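Putative uncharacterized protein (Chaetomium thermophilum, PDB 4XRI) probably acts as an importin-beta nuclear transport receptor, a flexible HEAT-repeat protein that carries cargo proteins into the nucleus and is likely to bind a small GTPase. Local coordinates at residues S243-M257 / D284-V298. The protein carries 2 engineered substitutions. Sequence-based numbering, arbitrary orientation.
Sequences SRIQQGAFGCLNRIM and DEDVAKLAVEFWSTV
The carbonyl oxygen of L290 is gripped twice: the helical amide of F294 and the side-chain amide of N254 reach it from opposite faces of its plane. N254 ND2 lies 3.0 Å from L290 O in a fairly straight bond (158°), the acceptor lying close to the plane of the N254 amide, while N254 OD1 rests at the edge of the F294 ring, 3.1 Å from F294 CB. This shows how a buried asparagine can tie one helix to the backbone of its neighbour. At the N-terminal end, S243 OG donates to D284 OD2 (2.9 Å) from above the carboxylate plane and accepts from Q247 NE2. With its CG anti to the backbone N (chi1 -176°), D284 also turns OD1 back to cap its own helix at V287 N. An alanine at D284 would strip away both roles, and would probably leave S243 OG without its partner across the interface and the first turn uncapped. Between the two polar sites L290 is a knob among Q247, F250, G251 and N254; past N254, the bent chain of M257 brings CE within 3.5 Å of F294 CZ. The axes of segments 243-257 and 285-298 run almost parallel, 13° apart and 9.1 Å at closest approach, consistent with the near-parallel stacking of helices along a HEAT-repeat solenoid. Helix 265-280 packs against L253, A291 and F294, while helices 324-340 and 354-369 both meet helix 285-310, at V292 among other residues.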
ATOM      1  N   SER A 243       6.317  31.997  13.590  1.00 51.03           N
ATOM      2  CA  SER A 243       5.715  30.671  13.484  1.00 52.17           C
ATOM      3  C   SER A 243       6.095  29.939  12.200  1.00 54.10           C
ATOM      4  O   SER A 243       6.379  28.740  12.224  1.00 55.30           O
ATOM      5  CB  SER A 243       4.192  30.779  13.575  1.00 53.00           C
ATOM      6  OG  SER A 243       3.567  29.636  13.020  1.00 61.54           O
ATOM      7  N   ARG A 244       6.084  30.660  11.083  1.00 49.22           N
ATOM      8  CA  ARG A 244       6.416  30.075   9.788  1.00 52.71           C
ATOM      9  C   ARG A 244       7.836  29.520   9.771  1.00 38.30           C
ATOM     10  O   ARG A 244       8.076  28.431   9.252  1.00 41.75           O
ATOM     11  CB  ARG A 244       6.238  31.109   8.673  1.00 57.81           C
ATOM     12  CG  ARG A 244       4.790  31.349   8.287  1.00 66.89           C
ATOM     13  CD  ARG A 244       4.254  30.189   7.469  1.00 79.89           C
ATOM     14  NE  ARG A 244       2.815  30.016   7.642  1.00 90.34           N
ATOM     15  CZ  ARG A 244       2.085  29.128   6.975  1.00 91.97           C
ATOM     16  NH1 ARG A 244       0.781  29.036   7.202  1.00 92.28           N
ATOM     17  NH2 ARG A 244       2.657  28.336   6.078  1.00 92.75           N
ATOM     18  N   ILE A 245       8.770  30.275  10.342  1.00 44.10           N
ATOM     19  CA  ILE A 245      10.168  29.858  10.398  1.00 46.56           C
ATOM     20  C   ILE A 245      10.316  28.579  11.218  1.00 46.75           C
ATOM     21  O   ILE A 245      11.036  27.659  10.826  1.00 43.70           O
ATOM     22  CB  ILE A 245      11.061  30.960  10.994  1.00 42.87           C
ATOM     23  CG1 ILE A 245      10.940  32.244  10.172  1.00 42.59           C
ATOM     24  CG2 ILE A 245      12.509  30.501  11.061  1.00 40.09           C
ATOM     25  CD1 ILE A 245      11.873  33.345  10.627  1.00 40.44           C
ATOM     26  N   GLN A 246       9.626  28.537  12.356  1.00 39.45           N
ATOM     27  CA  GLN A 246       9.574  27.344  13.194  1.00 39.08           C
ATOM     28  C   GLN A 246       9.111  26.131  12.398  1.00 34.43           C
ATOM     29  O   GLN A 246       9.736  25.071  12.442  1.00 37.54           O
ATOM     30  CB  GLN A 246       8.637  27.555  14.388  1.00 41.86           C
ATOM     31  CG  GLN A 246       9.278  28.213  15.593  1.00 48.58           C
ATOM     32  CD  GLN A 246       8.499  27.948  16.870  1.00 55.67           C
ATOM     33  OE1 GLN A 246       7.331  28.312  16.986  1.00 49.80           O
ATOM     34  NE2 GLN A 246       9.144  27.297  17.830  1.00 66.22           N
ATOM     35  N   GLN A 247       8.010  26.306  11.675  1.00 34.23           N
ATOM     36  CA  GLN A 247       7.431  25.242  10.860  1.00 38.89           C
ATOM     37  C   GLN A 247       8.417  24.708   9.831  1.00 42.23           C
ATOM     38  O   GLN A 247       8.572  23.497   9.681  1.00 45.80           O
ATOM     39  CB  GLN A 247       6.167  25.737  10.152  1.00 44.16           C
ATOM     40  CG  GLN A 247       5.020  26.057  11.085  1.00 48.66           C
ATOM     41  CD  GLN A 247       3.809  26.598  10.351  1.00 60.61           C
ATOM     42  OE1 GLN A 247       3.385  26.042   9.338  1.00 65.03           O
ATOM     43  NE2 GLN A 247       3.255  27.696  10.853  1.00 55.30           N
ATOM     44  N   GLY A 248       9.075  25.620   9.123  1.00 46.11           N
ATOM     45  CA  GLY A 248      10.071  25.245   8.138  1.00 44.04           C
ATOM     46  C   GLY A 248      11.221  24.500   8.785  1.00 40.88           C
ATOM     47  O   GLY A 248      11.727  23.519   8.240  1.00 39.55           O
ATOM     48  N   ALA A 249      11.621  24.965   9.964  1.00 42.34           N
ATOM     49  CA  ALA A 249      12.720  24.352  10.706  1.00 42.44           C
ATOM     50  C   ALA A 249      12.410  22.916  11.117  1.00 43.72           C
ATOM     51  O   ALA A 249      13.235  22.015  10.937  1.00 39.48           O
ATOM     52  CB  ALA A 249      13.047  25.180  11.928  1.00 43.54           C
ATOM     53  N   PHE A 250      11.218  22.704  11.666  1.00 38.84           N
ATOM     54  CA  PHE A 250      10.825  21.382  12.146  1.00 42.25           C
ATOM     55  C   PHE A 250      10.610  20.402  11.003  1.00 41.87           C
ATOM     56  O   PHE A 250      10.900  19.213  11.129  1.00 41.91           O
ATOM     57  CB  PHE A 250       9.560  21.471  12.995  1.00 40.14           C
ATOM     58  CG  PHE A 250       9.827  21.774  14.437  1.00 32.00           C
ATOM     59  CD1 PHE A 250      10.362  20.807  15.267  1.00 41.72           C
ATOM     60  CD2 PHE A 250       9.552  23.024  14.962  1.00 39.26           C
ATOM     61  CE1 PHE A 250      10.615  21.074  16.595  1.00 35.59           C
ATOM     62  CE2 PHE A 250       9.802  23.301  16.292  1.00 45.94           C
ATOM     63  CZ  PHE A 250      10.335  22.324  17.110  1.00 40.88           C
ATOM     64  N   GLY A 251      10.106  20.911   9.885  1.00 41.71           N
ATOM     65  CA  GLY A 251       9.951  20.106   8.690  1.00 40.39           C
ATOM     66  C   GLY A 251      11.310  19.668   8.187  1.00 41.67           C
ATOM     67  O   GLY A 251      11.495  18.528   7.765  1.00 48.29           O
ATOM     68  N   CYS A 252      12.266  20.591   8.235  1.00 44.81           N
ATOM     69  CA  CYS A 252      13.649  20.306   7.874  1.00 48.49           C
ATOM     70  C   CYS A 252      14.229  19.242   8.800  1.00 48.18           C
ATOM     71  O   CYS A 252      14.907  18.313   8.359  1.00 45.46           O
ATOM     72  CB  CYS A 252      14.486  21.588   7.944  1.00 51.55           C
ATOM     73  SG  CYS A 252      16.099  21.507   7.159  1.00 65.44           S
ATOM     74  N   LEU A 253      13.948  19.390  10.090  1.00 47.65           N
ATOM     75  CA  LEU A 253      14.463  18.490  11.111  1.00 41.67           C
ATOM     76  C   LEU A 253      13.912  17.075  10.932  1.00 36.05           C
ATOM     77  O   LEU A 253      14.631  16.091  11.109  1.00 35.85           O
ATOM     78  CB  LEU A 253      14.121  19.031  12.500  1.00 39.17           C
ATOM     79  CG  LEU A 253      14.922  18.507  13.691  1.00 48.08           C
ATOM     80  CD1 LEU A 253      16.411  18.570  13.389  1.00 48.56           C
ATOM     81  CD2 LEU A 253      14.591  19.322  14.938  1.00 40.36           C
ATOM     82  N   ASN A 254      12.634  16.985  10.575  1.00 36.54           N
ATOM     83  CA  ASN A 254      11.979  15.700  10.348  1.00 37.87           C
ATOM     84  C   ASN A 254      12.592  14.944   9.180  1.00 38.76           C
ATOM     85  O   ASN A 254      12.732  13.722   9.223  1.00 44.34           O
ATOM     86  CB  ASN A 254      10.483  15.896  10.103  1.00 38.20           C
ATOM     87  CG  ASN A 254       9.758  16.419  11.329  1.00 43.42           C
ATOM     88  OD1 ASN A 254      10.305  16.426  12.430  1.00 40.55           O
ATOM     89  ND2 ASN A 254       8.519  16.861  11.144  1.00 41.54           N
ATOM     90  N   ARG A 255      12.955  15.681   8.136  1.00 39.95           N
ATOM     91  CA  ARG A 255      13.591  15.084   6.970  1.00 42.33           C
ATOM     92  C   ARG A 255      15.014  14.649   7.299  1.00 40.77           C
ATOM     93  O   ARG A 255      15.486  13.620   6.814  1.00 42.93           O
ATOM     94  CB  ARG A 255      13.583  16.060   5.790  1.00 56.30           C
ATOM     95  CG  ARG A 255      12.228  16.160   5.119  1.00 69.82           C
ATOM     96  CD  ARG A 255      12.173  17.243   4.056  1.00 78.24           C
ATOM     97  NE  ARG A 255      10.796  17.435   3.605  1.00 81.41           N
ATOM     98  CZ  ARG A 255      10.432  18.197   2.580  1.00 81.72           C
ATOM     99  NH1 ARG A 255      11.345  18.852   1.877  1.00 77.49           N
ATOM    100  NH2 ARG A 255       9.148  18.300   2.258  1.00 84.02           N
ATOM    101  N   ILE A 256      15.688  15.436   8.133  1.00 39.19           N
ATOM    102  CA  ILE A 256      17.033  15.098   8.584  1.00 40.23           C
ATOM    103  C   ILE A 256      17.028  13.783   9.359  1.00 47.86           C
ATOM    104  O   ILE A 256      17.853  12.899   9.112  1.00 45.12           O
ATOM    105  CB  ILE A 256      17.630  16.216   9.464  1.00 43.23           C
ATOM    106  CG1 ILE A 256      18.029  17.415   8.599  1.00 44.86           C
ATOM    107  CG2 ILE A 256      18.833  15.702  10.245  1.00 38.43           C
ATOM    108  CD1 ILE A 256      18.400  18.644   9.392  1.00 40.51           C
ATOM    109  N   MET A 257      16.088  13.658  10.292  1.00 43.89           N
ATOM    110  CA  MET A 257      15.948  12.441  11.082  1.00 43.77           C
ATOM    111  C   MET A 257      15.641  11.233  10.200  1.00 42.77           C
ATOM    112  O   MET A 257      16.194  10.153  10.399  1.00 43.01           O
ATOM    113  CB  MET A 257      14.850  12.612  12.133  1.00 38.94           C
ATOM    114  CG  MET A 257      14.608  11.368  12.993  1.00 40.09           C
ATOM    115  SD  MET A 257      16.062  10.876  13.947  1.00 44.49           S
ATOM    116  CE  MET A 257      16.322  12.341  14.941  1.00 33.59           C
ATOM    117  N   ASP A 284       0.966  27.028  18.692  1.00 48.42           N
ATOM    118  CA  ASP A 284       0.691  26.932  17.266  1.00 45.83           C
ATOM    119  C   ASP A 284       0.522  25.468  16.879  1.00 45.32           C
ATOM    120  O   ASP A 284       1.458  24.678  16.998  1.00 41.87           O
ATOM    121  CB  ASP A 284       1.814  27.582  16.455  1.00 50.03           C
ATOM    122  CG  ASP A 284       1.528  27.596  14.965  1.00 63.68           C
ATOM    123  OD1 ASP A 284       1.634  26.532  14.323  1.00 69.79           O
ATOM    124  OD2 ASP A 284       1.207  28.679  14.431  1.00 77.90           O
ATOM    125  N   GLU A 285      -0.671  25.110  16.419  1.00 47.63           N
ATOM    126  CA  GLU A 285      -0.988  23.713  16.140  1.00 50.64           C
ATOM    127  C   GLU A 285      -0.113  23.122  15.037  1.00 52.92           C
ATOM    128  O   GLU A 285       0.189  21.927  15.051  1.00 54.67           O
ATOM    129  CB  GLU A 285      -2.466  23.563  15.765  1.00 55.18           C
ATOM    130  CG  GLU A 285      -2.884  22.124  15.487  1.00 61.61           C
ATOM    131  CD  GLU A 285      -4.379  21.910  15.595  1.00 63.42           C
ATOM    132  OE1 GLU A 285      -5.093  22.867  15.960  1.00 68.55           O
ATOM    133  OE2 GLU A 285      -4.838  20.781  15.321  1.00 56.55           O
ATOM    134  N   ASP A 286       0.315  23.958  14.099  1.00 54.81           N
ATOM    135  CA  ASP A 286       1.088  23.473  12.959  1.00 56.28           C
ATOM    136  C   ASP A 286       2.508  23.040  13.335  1.00 42.18           C
ATOM    137  O   ASP A 286       3.000  22.039  12.818  1.00 40.60           O
ATOM    138  CB  ASP A 286       1.143  24.536  11.860  1.00 66.57           C
ATOM    139  CG  ASP A 286      -0.198  24.740  11.181  1.00 68.49           C
ATOM    140  OD1 ASP A 286      -0.672  23.796  10.517  1.00 74.20           O
ATOM    141  OD2 ASP A 286      -0.777  25.840  11.306  1.00 69.16           O
ATOM    142  N   VAL A 287       3.170  23.774  14.226  1.00 49.66           N
ATOM    143  CA  VAL A 287       4.512  23.371  14.642  1.00 52.54           C
ATOM    144  C   VAL A 287       4.399  22.235  15.652  1.00 46.06           C
ATOM    145  O   VAL A 287       5.291  21.390  15.753  1.00 43.12           O
ATOM    146  CB  VAL A 287       5.329  24.543  15.244  1.00 47.86           C
ATOM    147  CG1 VAL A 287       4.612  25.857  15.051  1.00 47.63           C
ATOM    148  CG2 VAL A 287       5.654  24.308  16.715  1.00 40.99           C
ATOM    149  N   ALA A 288       3.289  22.213  16.386  1.00 43.80           N
ATOM    150  CA  ALA A 288       3.014  21.127  17.316  1.00 42.28           C
ATOM    151  C   ALA A 288       2.876  19.822  16.543  1.00 39.77           C
ATOM    152  O   ALA A 288       3.414  18.790  16.946  1.00 40.68           O
ATOM    153  CB  ALA A 288       1.756  21.407  18.126  1.00 39.09           C
ATOM    154  N   LYS A 289       2.157  19.883  15.425  1.00 44.31           N
ATOM    155  CA  LYS A 289       2.000  18.737  14.530  1.00 44.30           C
ATOM    156  C   LYS A 289       3.339  18.220  14.027  1.00 40.33           C
ATOM    157  O   LYS A 289       3.579  17.013  13.988  1.00 40.78           O
ATOM    158  CB  LYS A 289       1.127  19.103  13.328  1.00 57.67           C
ATOM    159  CG  LYS A 289      -0.362  19.178  13.597  1.00 65.46           C
ATOM    160  CD  LYS A 289      -1.102  19.438  12.295  1.00 74.46           C
ATOM    161  CE  LYS A 289      -2.565  19.737  12.521  1.00 78.62           C
ATOM    162  NZ  LYS A 289      -3.257  19.990  11.228  1.00 76.76           N
ATOM    163  N   LEU A 290       4.200  19.149  13.626  1.00 44.45           N
ATOM    164  CA  LEU A 290       5.500  18.813  13.057  1.00 43.66           C
ATOM    165  C   LEU A 290       6.434  18.195  14.092  1.00 41.09           C
ATOM    166  O   LEU A 290       7.231  17.305  13.779  1.00 42.79           O
ATOM    167  CB  LEU A 290       6.141  20.058  12.452  1.00 46.67           C
ATOM    168  CG  LEU A 290       5.503  20.523  11.146  1.00 47.85           C
ATOM    169  CD1 LEU A 290       5.974  21.917  10.769  1.00 44.12           C
ATOM    170  CD2 LEU A 290       5.828  19.538  10.040  1.00 48.23           C
ATOM    171  N   ALA A 291       6.323  18.672  15.328  1.00 37.79           N
ATOM    172  CA  ALA A 291       7.147  18.167  16.413  1.00 43.57           C
ATOM    173  C   ALA A 291       6.692  16.770  16.828  1.00 37.29           C
ATOM    174  O   ALA A 291       7.512  15.926  17.175  1.00 42.31           O
ATOM    175  CB  ALA A 291       7.110  19.123  17.599  1.00 40.55           C
ATOM    176  N   VAL A 292       5.385  16.531  16.793  1.00 38.34           N
ATOM    177  CA  VAL A 292       4.850  15.198  17.049  1.00 37.45           C
ATOM    178  C   VAL A 292       5.294  14.256  15.937  1.00 46.02           C
ATOM    179  O   VAL A 292       5.672  13.108  16.184  1.00 42.92           O
ATOM    180  CB  VAL A 292       3.307  15.206  17.148  1.00 36.88           C
ATOM    181  CG1 VAL A 292       2.753  13.789  17.050  1.00 36.38           C
ATOM    182  CG2 VAL A 292       2.870  15.861  18.441  1.00 36.69           C
ATOM    183  N   GLU A 293       5.251  14.762  14.708  1.00 43.59           N
ATOM    184  CA  GLU A 293       5.704  14.015  13.543  1.00 45.11           C
ATOM    185  C   GLU A 293       7.181  13.646  13.658  1.00 38.62           C
ATOM    186  O   GLU A 293       7.607  12.596  13.171  1.00 41.17           O
ATOM    187  CB  GLU A 293       5.454  14.828  12.269  1.00 43.60           C
ATOM    188  CG  GLU A 293       6.116  14.280  11.011  1.00 51.59           C
ATOM    189  CD  GLU A 293       5.533  12.951  10.565  1.00 65.14           C
ATOM    190  OE1 GLU A 293       4.403  12.619  10.984  1.00 71.59           O
ATOM    191  OE2 GLU A 293       6.206  12.237   9.793  1.00 67.29           O
ATOM    192  N   PHE A 294       7.956  14.511  14.308  1.00 43.99           N
ATOM    193  CA  PHE A 294       9.366  14.232  14.562  1.00 35.40           C
ATOM    194  C   PHE A 294       9.532  12.917  15.301  1.00 34.56           C
ATOM    195  O   PHE A 294      10.361  12.082  14.931  1.00 37.56           O
ATOM    196  CB  PHE A 294      10.013  15.361  15.370  1.00 37.24           C
ATOM    197  CG  PHE A 294      11.434  15.075  15.785  1.00 40.14           C
ATOM    198  CD1 PHE A 294      12.489  15.401  14.949  1.00 36.55           C
ATOM    199  CD2 PHE A 294      11.713  14.484  17.009  1.00 37.96           C
ATOM    200  CE1 PHE A 294      13.792  15.140  15.323  1.00 37.78           C
ATOM    201  CE2 PHE A 294      13.014  14.219  17.384  1.00 36.46           C
ATOM    202  CZ  PHE A 294      14.053  14.551  16.543  1.00 35.66           C
ATOM    203  N   TRP A 295       8.740  12.743  16.352  1.00 35.79           N
ATOM    204  CA  TRP A 295       8.844  11.557  17.189  1.00 34.59           C
ATOM    205  C   TRP A 295       8.168  10.352  16.556  1.00 39.68           C
ATOM    206  O   TRP A 295       8.533   9.214  16.833  1.00 37.71           O
ATOM    207  CB  TRP A 295       8.270  11.846  18.571  1.00 36.58           C
ATOM    208  CG  TRP A 295       9.248  12.606  19.386  1.00 37.35           C
ATOM    209  CD1 TRP A 295       9.181  13.918  19.755  1.00 33.94           C
ATOM    210  CD2 TRP A 295      10.491  12.106  19.890  1.00 36.10           C
ATOM    211  NE1 TRP A 295      10.297  14.258  20.482  1.00 39.48           N
ATOM    212  CE2 TRP A 295      11.114  13.167  20.577  1.00 34.62           C
ATOM    213  CE3 TRP A 295      11.128  10.864  19.834  1.00 37.01           C
ATOM    214  CZ2 TRP A 295      12.348  13.014  21.211  1.00 35.16           C
ATOM    215  CZ3 TRP A 295      12.349  10.716  20.462  1.00 36.94           C
ATOM    216  CH2 TRP A 295      12.950  11.786  21.137  1.00 35.78           C
ATOM    217  N   SER A 296       7.206  10.612  15.678  1.00 40.54           N
ATOM    218  CA  SER A 296       6.634   9.558  14.855  1.00 41.42           C
ATOM    219  C   SER A 296       7.696   9.031  13.894  1.00 43.02           C
ATOM    220  O   SER A 296       7.800   7.826  13.662  1.00 47.33           O
ATOM    221  CB  SER A 296       5.412  10.068  14.088  1.00 45.48           C
ATOM    222  OG  SER A 296       4.318  10.284  14.964  1.00 49.16           O
ATOM    223  N   THR A 297       8.499   9.946  13.358  1.00 41.47           N
ATOM    224  CA  THR A 297       9.575   9.582  12.443  1.00 43.34           C
ATOM    225  C   THR A 297      10.657   8.781  13.162  1.00 45.66           C
ATOM    226  O   THR A 297      11.153   7.785  12.635  1.00 45.13           O
ATOM    227  CB  THR A 297      10.215  10.824  11.789  1.00 41.49           C
ATOM    228  OG1 THR A 297       9.214  11.569  11.087  1.00 38.19           O
ATOM    229  CG2 THR A 297      11.303  10.407  10.808  1.00 43.37           C
ATOM    230  N   VAL A 298      11.018   9.226  14.362  1.00 41.61           N
ATOM    231  CA  VAL A 298      11.987   8.519  15.192  1.00 41.84           C
ATOM    232  C   VAL A 298      11.505   7.102  15.485  1.00 35.78           C
ATOM    233  O   VAL A 298      12.254   6.136  15.351  1.00 43.86           O
ATOM    234  CB  VAL A 298      12.239   9.256  16.524  1.00 39.63           C
ATOM    235  CG1 VAL A 298      13.048   8.383  17.470  1.00 39.55           C
ATOM    236  CG2 VAL A 298      12.940  10.576  16.275  1.00 40.00           C
TER